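Local structure of DELTA1-pyrroline-2-carboxylate reductase (Thermococcus litoralis DSM 5473, 6T3E) at residues Ile37-Ile43 and Met133-Ala137; Ser45-Phe50 and Ile325-Thr330; Leu167-Cys171 and Lys199-Ile204. The protein reduces delta1-pyrroline-2-carboxylate to L-proline with a nicotinamide cofactor, probably as part of L-hydroxyproline metabolism. All coordinates share one frame; numbering follows the deposited sequence.

Overall arrangement
After strand 26-28 and helix 30-36 the chain turns into helix 39-54, whose start, with the two residues before it, serves interaction 1 and whose middle serves interaction 2. Interaction 1 closes when helix 128-146 returns to 37-43, after most of the strands of the mixed sheet. Interaction 3 then opens and closes within the Rossmann-type part, joining helix 161-173 to the end of helix 186-200 and strand 203-206. Interaction 2 closes last, as 325-330 of helix 324-341 meets 45-50, so it crosses interaction 1 and its span encloses interaction 3. Arg134 of interaction 1 forms salt bridges to Glu326 and Asp327 of interaction 2, while Met39 and Met133 pack on Trp168 of interaction 3.

Interaction 1: Ile37-Ile43 and Met133-Ala137; sequences ISMKEVI and MRTGA. With NAI (1,4-dihydronicotinamide adenine dinucleotide), chain F; PRO (proline), chain E.
Met39 and Met133 cross obliquely, their terminal CE methyls 4.0 Å apart, where the start of helix 39-54 meets helix 128-146. Met133 has CG beside its own backbone N (chi1 -65°) and then bends at both following torsions, which carries its CE under the first turn of the partner helix, 3.6 Å from Met39 N. Met39 bends too, laying SD alongside Ala137, 3.7 Å from its CB. Val42 stands at about a right angle to Met133 and divides its branches: CG2 meets Met133 CE, and CG1 lies 3.5 Å from Ala137 CB. Ile43 CG1 also packs on the Ala137 methyl. The short segment axes come within 8.9 Å at -67°. The other face of helix 128-146 serves the active site. Arg134 NH2 donates to O of the bound proline (2.9 Å) in the guanidinium plane, and Arg134 NE gives a hydrogen bond to Thr135 OG1, which also takes a weak one from N7N of the NADH carboxamide. The helix is thus two-sided: one face packs through methionine and aliphatic side chains, while the polar face presents Arg134 and Thr135 to the reaction product, proline, and the cofactor.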
loop_
_atom_site.group_PDB
_atom_site.type_symbol
_atom_site.label_atom_id
_atom_site.label_comp_id
_atom_site.label_asym_id
_atom_site.label_seq_id
_atom_site.Cartn_x
_atom_site.Cartn_y
_atom_site.Cartn_z
ATOM N N ILE B 37 7.406 -21.134 -11.294
ATOM C CA ILE B 37 8.237 -20.140 -11.975
ATOM C C ILE B 37 9.729 -20.462 -11.869
ATOM O O ILE B 37 10.217 -20.932 -10.837
ATOM C CB ILE B 37 7.947 -18.735 -11.428
ATOM C CG1 ILE B 37 8.268 -18.676 -9.944
ATOM C CG2 ILE B 37 6.494 -18.412 -11.619
ATOM C CD1 ILE B 37 7.740 -17.433 -9.261
ATOM N N SER B 38 10.456 -20.167 -12.944
ATOM C CA SER B 38 11.895 -20.349 -13.060
ATOM C C SER B 38 12.526 -19.006 -13.400
ATOM O O SER B 38 11.837 -18.068 -13.808
ATOM C CB SER B 38 12.245 -21.372 -14.145
ATOM O OG SER B 38 11.818 -20.913 -15.425
ATOM N N MET B 39 13.848 -18.909 -13.240
ATOM C CA MET B 39 14.495 -17.604 -13.386
ATOM C C MET B 39 14.539 -17.133 -14.840
ATOM O O MET B 39 14.398 -15.932 -15.104
ATOM C CB MET B 39 15.903 -17.654 -12.783
ATOM C CG MET B 39 16.659 -16.318 -12.719
ATOM S SD MET B 39 15.887 -14.983 -11.774
ATOM C CE MET B 39 16.312 -15.392 -10.089
ATOM N N LYS B 40 14.675 -18.055 -15.796
ATOM C CA LYS B 40 14.670 -17.656 -17.200
ATOM C C LYS B 40 13.353 -16.993 -17.579
ATOM O O LYS B 40 13.338 -15.993 -18.309
ATOM C CB LYS B 40 14.933 -18.868 -18.089
ATOM C CG LYS B 40 15.099 -18.518 -19.546
ATOM C CD LYS B 40 15.496 -19.742 -20.353
ATOM C CE LYS B 40 15.005 -19.624 -21.781
ATOM N NZ LYS B 40 13.945 -18.587 -21.899
ATOM N N GLU B 41 12.240 -17.529 -17.069
ATOM C CA GLU B 41 10.932 -16.918 -17.293
ATOM C C GLU B 41 10.852 -15.537 -16.646
ATOM O O GLU B 41 10.365 -14.579 -17.258
ATOM C CB GLU B 41 9.833 -17.840 -16.763
ATOM C CG GLU B 41 9.333 -18.838 -17.787
ATOM C CD GLU B 41 8.409 -19.893 -17.192
ATOM O OE1 GLU B 41 7.731 -20.602 -17.976
ATOM O OE2 GLU B 41 8.367 -20.017 -15.942
ATOM N N VAL B 42 11.319 -15.422 -15.395
ATOM C CA VAL B 42 11.215 -14.167 -14.653
ATOM C C VAL B 42 12.081 -13.098 -15.294
ATOM O O VAL B 42 11.708 -11.915 -15.314
ATOM C CB VAL B 42 11.596 -14.376 -13.173
ATOM C CG1 VAL B 42 11.309 -13.121 -12.360
ATOM C CG2 VAL B 42 10.817 -15.531 -12.591
ATOM N N ILE B 43 13.236 -13.488 -15.834
ATOM C CA ILE B 43 14.093 -12.524 -16.513
ATOM C C ILE B 43 13.363 -11.927 -17.708
ATOM O O ILE B 43 13.299 -10.701 -17.870
ATOM C CB ILE B 43 15.415 -13.193 -16.926
ATOM C CG1 ILE B 43 16.341 -13.323 -15.706
ATOM C CG2 ILE B 43 16.068 -12.433 -18.091
ATOM C CD1 ILE B 43 17.385 -14.386 -15.847
ATOM N N MET B 133 13.117 -13.819 -6.449
ATOM C CA MET B 133 13.181 -14.141 -7.870
ATOM C C MET B 133 13.194 -12.874 -8.719
ATOM O O MET B 133 14.060 -12.708 -9.585
ATOM C CB MET B 133 12.018 -15.058 -8.267
ATOM C CG MET B 133 12.068 -16.446 -7.613
ATOM S SD MET B 133 13.371 -17.539 -8.260
ATOM C CE MET B 133 12.970 -17.564 -10.010
ATOM N N ARG B 134 12.271 -11.947 -8.453
ATOM C CA ARG B 134 12.187 -10.730 -9.263
ATOM C C ARG B 134 13.401 -9.827 -9.069
ATOM O O ARG B 134 13.777 -9.094 -9.993
ATOM C CB ARG B 134 10.894 -9.972 -8.942
ATOM C CG ARG B 134 10.874 -9.358 -7.552
ATOM C CD ARG B 134 10.798 -7.867 -7.597
ATOM N NE ARG B 134 11.710 -7.234 -6.656
ATOM C CZ ARG B 134 11.388 -6.191 -5.903
ATOM N NH1 ARG B 134 10.178 -5.666 -5.968
ATOM N NH2 ARG B 134 12.273 -5.671 -5.077
ATOM N N THR B 135 14.014 -9.850 -7.879
ATOM C CA THR B 135 15.214 -9.053 -7.643
ATOM C C THR B 135 16.406 -9.597 -8.417
ATOM O O THR B 135 17.148 -8.834 -9.043
ATOM C CB THR B 135 15.526 -9.020 -6.151
ATOM O OG1 THR B 135 14.442 -8.403 -5.448
ATOM C CG2 THR B 135 16.813 -8.252 -5.891
ATOM N N GLY B 136 16.607 -10.916 -8.386
ATOM C CA GLY B 136 17.667 -11.508 -9.182
ATOM C C GLY B 136 17.462 -11.287 -10.669
ATOM O O GLY B 136 18.406 -10.967 -11.396
ATOM N N ALA B 137 16.221 -11.445 -11.139
ATOM C CA ALA B 137 15.935 -11.274 -12.559
ATOM C C ALA B 137 16.144 -9.837 -13.001
ATOM O O ALA B 137 16.627 -9.592 -14.115
ATOM C CB ALA B 137 14.507 -11.718 -12.868
HETATM P PA NAI F . 19.897 -11.601 4.432
HETATM O O1A NAI F . 19.932 -11.151 5.869
HETATM O O2A NAI F . 19.228 -12.957 4.332
HETATM O O5B NAI F . 21.389 -11.614 3.738
HETATM C C5B NAI F . 22.182 -10.469 4.029
HETATM C C4B NAI F . 23.715 -10.897 4.029
HETATM O O4B NAI F . 24.473 -9.853 4.103
HETATM C C3B NAI F . 24.009 -11.730 5.298
HETATM O O3B NAI F . 24.480 -12.944 4.921
HETATM C C2B NAI F . 25.055 -10.889 6.058
HETATM O O2B NAI F . 25.977 -11.778 6.863
HETATM C C1B NAI F . 25.683 -10.278 5.094
HETATM N N9A NAI F . 26.383 -9.106 5.547
HETATM C C8A NAI F . 25.809 -8.156 6.289
HETATM N N7A NAI F . 26.728 -7.227 6.531
HETATM C C5A NAI F . 27.872 -7.602 5.935
HETATM C C6A NAI F . 29.103 -6.993 5.885
HETATM N N6A NAI F . 29.607 -5.755 6.449
HETATM N N1A NAI F . 30.106 -7.565 5.222
HETATM C C2A NAI F . 29.894 -8.745 4.588
HETATM N N3A NAI F . 28.678 -9.344 4.635
HETATM C C4A NAI F . 27.666 -8.758 5.324
HETATM O O3 NAI F . 19.012 -10.447 3.621
HETATM P PN NAI F . 18.751 -10.482 1.976
HETATM O O1N NAI F . 17.324 -10.968 1.819
HETATM O O2N NAI F . 19.754 -11.359 1.280
HETATM O O5D NAI F . 18.891 -8.974 1.390
HETATM C C5D NAI F . 20.155 -8.541 1.044
HETATM C C4D NAI F . 20.081 -7.021 0.741
HETATM O O4D NAI F . 19.378 -6.775 -0.347
HETATM C C3D NAI F . 19.354 -6.296 1.883
HETATM O O3D NAI F . 19.999 -5.102 2.138
HETATM C C2D NAI F . 17.956 -5.992 1.325
HETATM O O2D NAI F . 17.377 -4.798 2.085
HETATM C C1D NAI F . 18.207 -5.743 0.066
HETATM N N1N NAI F . 17.024 -6.022 -0.766
HETATM C C2N NAI F . 16.660 -5.145 -1.863
HETATM C C3N NAI F . 15.743 -5.673 -3.002
HETATM C C7N NAI F . 15.938 -4.998 -4.387
HETATM O O7N NAI F . 16.794 -4.199 -4.490
HETATM N N7N NAI F . 15.071 -5.359 -5.531
HETATM C C4N NAI F . 15.218 -7.094 -2.969
HETATM C C5N NAI F . 15.214 -7.712 -1.565
HETATM C C6N NAI F . 16.194 -7.183 -0.504
HETATM N N PRO E . 13.616 -3.555 -0.686
HETATM C CA PRO E . 13.131 -4.883 -1.076
HETATM C C PRO E . 12.016 -4.872 -2.119
HETATM O O PRO E . 11.807 -3.898 -2.858
HETATM C CB PRO E . 12.617 -5.453 0.245
HETATM C CG PRO E . 13.523 -4.854 1.277
HETATM C CD PRO E . 13.968 -3.501 0.746
HETATM O OXT PRO E . 11.288 -5.857 -2.242
#

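Interaction 2: Ser45-Phe50 and Ile325-Thr330; sequences SVERAF and IEDAIT
Glu326, packed against Val46 and Phe50 of helix 39-54, has its carbonyl O gripped twice from one turn further on: Thr330 OG1 donates to Glu326 O at 2.9 Å, nearly in line with the carbonyl bond, and Thr330 N donates to the same atom at 3.2 Å. Thr330 thereby has its hydroxyl fixed, with OG1 beside its own backbone N (chi1 -61°) and Val46 CG2 against it. The Glu326 side chain runs out extended to the rim of Phe50, where OE2 lies in the ring plane 3.3 Å from Phe50 CZ, the carboxylate turned 67° from the ring. Its other oxygen, OE1, forms a salt bridge to Arg134, which binds the proline and is also bridged by Asp327, so Glu326 is a second-shell partner, consistent with positioning that arginine. Ile325 meets the same ring from above: its CD1 methyl sits almost centrally over one face, 3.7 Å from the Phe50 centroid, a CH-pi contact. That CD1 also touches Ala49. Ile329 packs beside it, placing CG2 3.7 Å from Ala49 CB and CG1 against the backbone and CB of Ser45. The two short segments cross at 123°. Helix 324-341 thus has three neighbours here: helix 39-54, helix 128-146, reached by Glu326 and Thr330, and strand 73-82, touched by Ile325, Asp327 and Ala328, while Phe50 also touches Leu298 and Ala299 of helix 298-303.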
loop_
_atom_site.group_PDB
_atom_site.type_symbol
_atom_site.label_atom_id
_atom_site.label_comp_id
_atom_site.label_asym_id
_atom_site.label_seq_id
_atom_site.Cartn_x
_atom_site.Cartn_y
_atom_site.Cartn_z
ATOM N N SER B 45 10.158 -11.790 -18.118
ATOM C CA SER B 45 8.968 -11.061 -17.686
ATOM C C SER B 45 9.323 -9.698 -17.114
ATOM O O SER B 45 8.650 -8.704 -17.412
ATOM C CB SER B 45 8.205 -11.879 -16.647
ATOM O OG SER B 45 7.956 -13.187 -17.119
ATOM N N VAL B 46 10.372 -9.629 -16.286
ATOM C CA VAL B 46 10.784 -8.349 -15.722
ATOM C C VAL B 46 11.275 -7.420 -16.833
ATOM O O VAL B 46 11.046 -6.206 -16.800
ATOM C CB VAL B 46 11.850 -8.560 -14.629
ATOM C CG1 VAL B 46 12.548 -7.246 -14.306
ATOM C CG2 VAL B 46 11.241 -9.164 -13.354
ATOM N N GLU B 47 11.923 -7.981 -17.855
ATOM C CA GLU B 47 12.355 -7.161 -18.981
ATOM C C GLU B 47 11.165 -6.538 -19.704
ATOM O O GLU B 47 11.198 -5.355 -20.066
ATOM C CB GLU B 47 13.182 -8.002 -19.947
ATOM C CG GLU B 47 13.753 -7.216 -21.094
ATOM C CD GLU B 47 14.986 -7.880 -21.700
ATOM O OE1 GLU B 47 15.237 -9.089 -21.415
ATOM O OE2 GLU B 47 15.714 -7.170 -22.433
ATOM N N ARG B 48 10.095 -7.312 -19.902
ATOM C CA ARG B 48 8.907 -6.788 -20.572
ATOM C C ARG B 48 8.203 -5.737 -19.720
ATOM O O ARG B 48 7.641 -4.767 -20.252
ATOM C CB ARG B 48 7.948 -7.937 -20.908
ATOM C CG ARG B 48 6.674 -7.471 -21.601
ATOM C CD ARG B 48 5.385 -8.125 -21.057
ATOM N NE ARG B 48 4.246 -7.963 -21.974
ATOM C CZ ARG B 48 3.689 -6.796 -22.311
ATOM N NH1 ARG B 48 4.146 -5.654 -21.804
ATOM N NH2 ARG B 48 2.665 -6.770 -23.162
ATOM N N ALA B 49 8.246 -5.907 -18.393
ATOM C CA ALA B 49 7.622 -4.943 -17.494
ATOM C C ALA B 49 8.279 -3.575 -17.612
ATOM O O ALA B 49 7.600 -2.541 -17.541
ATOM C CB ALA B 49 7.691 -5.455 -16.062
ATOM N N PHE B 50 9.606 -3.550 -17.763
ATOM C CA PHE B 50 10.319 -2.290 -17.929
ATOM C C PHE B 50 10.093 -1.695 -19.313
ATOM O O PHE B 50 10.016 -0.468 -19.457
ATOM C CB PHE B 50 11.809 -2.496 -17.661
ATOM C CG PHE B 50 12.164 -2.444 -16.206
ATOM C CD1 PHE B 50 12.289 -1.226 -15.556
ATOM C CD2 PHE B 50 12.341 -3.610 -15.481
ATOM C CE1 PHE B 50 12.599 -1.172 -14.224
ATOM C CE2 PHE B 50 12.659 -3.565 -14.131
ATOM C CZ PHE B 50 12.786 -2.348 -13.498
ATOM N N ILE B 325 6.775 -2.766 -10.375
ATOM C CA ILE B 325 6.365 -3.433 -11.610
ATOM C C ILE B 325 6.916 -4.845 -11.668
ATOM O O ILE B 325 6.317 -5.727 -12.299
ATOM C CB ILE B 325 6.791 -2.642 -12.859
ATOM C CG1 ILE B 325 8.313 -2.553 -12.960
ATOM C CG2 ILE B 325 6.160 -1.288 -12.867
ATOM C CD1 ILE B 325 8.786 -2.072 -14.318
ATOM N N GLU B 326 8.078 -5.079 -11.054
ATOM C CA GLU B 326 8.648 -6.419 -11.066
ATOM C C GLU B 326 7.795 -7.393 -10.261
ATOM O O GLU B 326 7.670 -8.565 -10.635
ATOM C CB GLU B 326 10.082 -6.366 -10.543
ATOM C CG GLU B 326 10.816 -5.086 -10.939
ATOM C CD GLU B 326 12.131 -4.877 -10.207
ATOM O OE1 GLU B 326 12.262 -5.282 -9.034
ATOM O OE2 GLU B 326 13.046 -4.297 -10.821
ATOM N N ASP B 327 7.165 -6.922 -9.186
ATOM C CA ASP B 327 6.260 -7.790 -8.449
ATOM C C ASP B 327 4.997 -8.065 -9.253
ATOM O O ASP B 327 4.545 -9.213 -9.326
ATOM C CB ASP B 327 5.923 -7.174 -7.092
ATOM C CG ASP B 327 7.163 -6.716 -6.337
ATOM O OD1 ASP B 327 8.048 -7.561 -6.065
ATOM O OD2 ASP B 327 7.251 -5.504 -6.028
ATOM N N ALA B 328 4.438 -7.043 -9.910
ATOM C CA ALA B 328 3.182 -7.255 -10.627
ATOM C C ALA B 328 3.376 -8.197 -11.811
ATOM O O ALA B 328 2.551 -9.083 -12.047
ATOM C CB ALA B 328 2.584 -5.922 -11.081
ATOM N N ILE B 329 4.457 -8.031 -12.573
ATOM C CA ILE B 329 4.656 -8.895 -13.733
ATOM C C ILE B 329 4.961 -10.319 -13.288
ATOM O O ILE B 329 4.578 -11.287 -13.957
ATOM C CB ILE B 329 5.742 -8.327 -14.669
ATOM C CG1 ILE B 329 5.677 -9.028 -16.026
ATOM C CG2 ILE B 329 7.121 -8.463 -14.069
ATOM C CD1 ILE B 329 4.428 -8.711 -16.792
ATOM N N THR B 330 5.658 -10.478 -12.165
ATOM C CA THR B 330 5.928 -11.820 -11.668
ATOM C C THR B 330 4.689 -12.449 -11.021
ATOM O O THR B 330 4.380 -13.620 -11.279
ATOM C CB THR B 330 7.110 -11.759 -10.709
ATOM O OG1 THR B 330 8.250 -11.268 -11.427
ATOM C CG2 THR B 330 7.434 -13.130 -10.148
#

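Interaction 3: Leu167-Cys171 and Lys199-Ile204; sequences LWAVC and KLGIEI
Leu200, the last residue of helix 186-200, pushes its two methyls into different parts of helix 161-173, and the contact divides along that fork. CD1 enters the tight half, lying 3.6 Å from Leu167 CD2 and equally far from Cys171 SG. Leu167 slants across Leu200. With CG anti to the backbone N (chi1 -176°), it reaches away from its helix and meets Ile204 tip to tip, Leu167 CD2 being 3.9 Å from Ile204 CD1. Ile202 adds its own CD1 to the same cluster, 4.1 Å from Leu167 CD2, with Cys171 SG a little further off. Leu167 and Ile204 are both buried, and both also rest on Ala179 of strand 178-182, so this half belongs to the layer between helices and parallel sheet.

The other half is looser and faces solvent. Leu200 CD2 approaches Trp168 at 3.7 Å from the indole CD1, the two side chains crossing at about a right angle. Over one face of the indole stands Lys199 CE, 4.2 Å above the plane and displaced toward the rim. Trp168 continues inward to touch Met39 of helix 39-54. Were Trp168 an alanine, Leu200 CD2 would probably lose the indole it touches and Lys199 CE the face it stands over, opening a gap beside Met39. No hydrogen bond crosses between the two segments. The chemistry is therefore that of an apolar layer at the edge of a Rossmann-type sheet, between neighbouring helices of consecutive beta-alpha-beta units: Leu167 and Ile204 lie buried, with Leu200, Ile202 and the Cys171 thiol partly exposed beside them, and the indole and lysine chain on the outer side.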
loop_
_atom_site.group_PDB
_atom_site.type_symbol
_atom_site.label_atom_id
_atom_site.label_comp_id
_atom_site.label_asym_id
_atom_site.label_seq_id
_atom_site.Cartn_x
_atom_site.Cartn_y
_atom_site.Cartn_z
ATOM N N LEU B 167 23.197 -14.637 -8.046
ATOM C CA LEU B 167 24.147 -15.438 -8.809
ATOM C C LEU B 167 23.432 -16.296 -9.842
ATOM O O LEU B 167 23.918 -16.443 -10.970
ATOM C CB LEU B 167 24.995 -16.309 -7.879
ATOM C CG LEU B 167 26.089 -17.132 -8.584
ATOM C CD1 LEU B 167 27.127 -16.235 -9.237
ATOM C CD2 LEU B 167 26.748 -18.156 -7.654
ATOM N N TRP B 168 22.263 -16.840 -9.484
ATOM C CA TRP B 168 21.492 -17.662 -10.419
ATOM C C TRP B 168 21.128 -16.878 -11.675
ATOM O O TRP B 168 21.332 -17.353 -12.796
ATOM C CB TRP B 168 20.238 -18.207 -9.721
ATOM C CG TRP B 168 19.359 -19.099 -10.564
ATOM C CD1 TRP B 168 19.655 -19.636 -11.783
ATOM C CD2 TRP B 168 18.042 -19.559 -10.235
ATOM N NE1 TRP B 168 18.605 -20.386 -12.245
ATOM C CE2 TRP B 168 17.601 -20.364 -11.314
ATOM C CE3 TRP B 168 17.190 -19.371 -9.135
ATOM C CZ2 TRP B 168 16.345 -20.980 -11.329
ATOM C CZ3 TRP B 168 15.940 -19.985 -9.148
ATOM C CH2 TRP B 168 15.531 -20.782 -10.244
ATOM N N ALA B 169 20.620 -15.657 -11.513
ATOM C CA ALA B 169 20.259 -14.863 -12.684
ATOM C C ALA B 169 21.483 -14.433 -13.489
ATOM O O ALA B 169 21.383 -14.248 -14.706
ATOM C CB ALA B 169 19.439 -13.650 -12.263
ATOM N N VAL B 170 22.628 -14.217 -12.831
ATOM C CA VAL B 170 23.855 -13.913 -13.567
ATOM C C VAL B 170 24.297 -15.119 -14.392
ATOM O O VAL B 170 24.795 -14.970 -15.514
ATOM C CB VAL B 170 24.959 -13.430 -12.602
ATOM C CG1 VAL B 170 26.303 -13.328 -13.314
ATOM C CG2 VAL B 170 24.592 -12.086 -12.020
ATOM N N CYS B 171 24.110 -16.331 -13.857
ATOM C CA CYS B 171 24.478 -17.548 -14.580
ATOM C C CYS B 171 23.561 -17.799 -15.779
ATOM O O CYS B 171 23.972 -18.448 -16.751
ATOM C CB CYS B 171 24.429 -18.753 -13.637
ATOM S SG CYS B 171 25.570 -18.746 -12.226
ATOM N N LYS B 199 23.702 -26.462 -6.931
ATOM C CA LYS B 199 22.572 -25.783 -7.541
ATOM C C LYS B 199 22.886 -25.396 -8.981
ATOM O O LYS B 199 22.214 -25.837 -9.922
ATOM C CB LYS B 199 22.292 -24.538 -6.700
ATOM C CG LYS B 199 21.226 -23.562 -7.191
ATOM C CD LYS B 199 19.773 -23.904 -6.858
ATOM C CE LYS B 199 18.932 -22.626 -7.162
ATOM N NZ LYS B 199 19.404 -21.389 -6.408
ATOM N N LEU B 200 23.903 -24.553 -9.187
ATOM C CA LEU B 200 24.196 -24.002 -10.518
ATOM C C LEU B 200 25.215 -24.820 -11.301
ATOM O O LEU B 200 25.516 -24.468 -12.446
ATOM C CB LEU B 200 24.688 -22.555 -10.407
ATOM C CG LEU B 200 23.772 -21.695 -9.543
ATOM C CD1 LEU B 200 24.392 -20.329 -9.217
ATOM C CD2 LEU B 200 22.404 -21.526 -10.182
ATOM N N GLY B 201 25.771 -25.871 -10.707
ATOM C CA GLY B 201 26.764 -26.678 -11.409
ATOM C C GLY B 201 28.025 -25.914 -11.751
ATOM O O GLY B 201 28.588 -26.100 -12.836
ATOM N N ILE B 202 28.479 -25.050 -10.842
ATOM C CA ILE B 202 29.705 -24.286 -11.006
ATOM C C ILE B 202 30.477 -24.372 -9.703
ATOM O O ILE B 202 29.915 -24.632 -8.636
ATOM C CB ILE B 202 29.464 -22.803 -11.370
ATOM C CG1 ILE B 202 28.674 -22.101 -10.259
ATOM C CG2 ILE B 202 28.779 -22.669 -12.728
ATOM C CD1 ILE B 202 28.844 -20.589 -10.228
ATOM N N GLU B 203 31.786 -24.146 -9.804
ATOM C CA GLU B 203 32.653 -24.156 -8.634
ATOM C C GLU B 203 32.511 -22.844 -7.863
ATOM O O GLU B 203 32.598 -21.754 -8.440
ATOM C CB GLU B 203 34.108 -24.382 -9.049
ATOM C CG GLU B 203 35.077 -24.375 -7.883
ATOM C CD GLU B 203 36.527 -24.338 -8.321
ATOM O OE1 GLU B 203 36.831 -24.845 -9.424
ATOM O OE2 GLU B 203 37.361 -23.798 -7.558
ATOM N N ILE B 204 32.267 -22.945 -6.560
ATOM C CA ILE B 204 32.155 -21.765 -5.710
ATOM C C ILE B 204 33.054 -21.946 -4.493
ATOM O O ILE B 204 32.931 -22.933 -3.756
ATOM C CB ILE B 204 30.702 -21.486 -5.291
ATOM C CG1 ILE B 204 29.844 -21.268 -6.544
ATOM C CG2 ILE B 204 30.650 -20.272 -4.380
ATOM C CD1 ILE B 204 28.349 -21.468 -6.347
#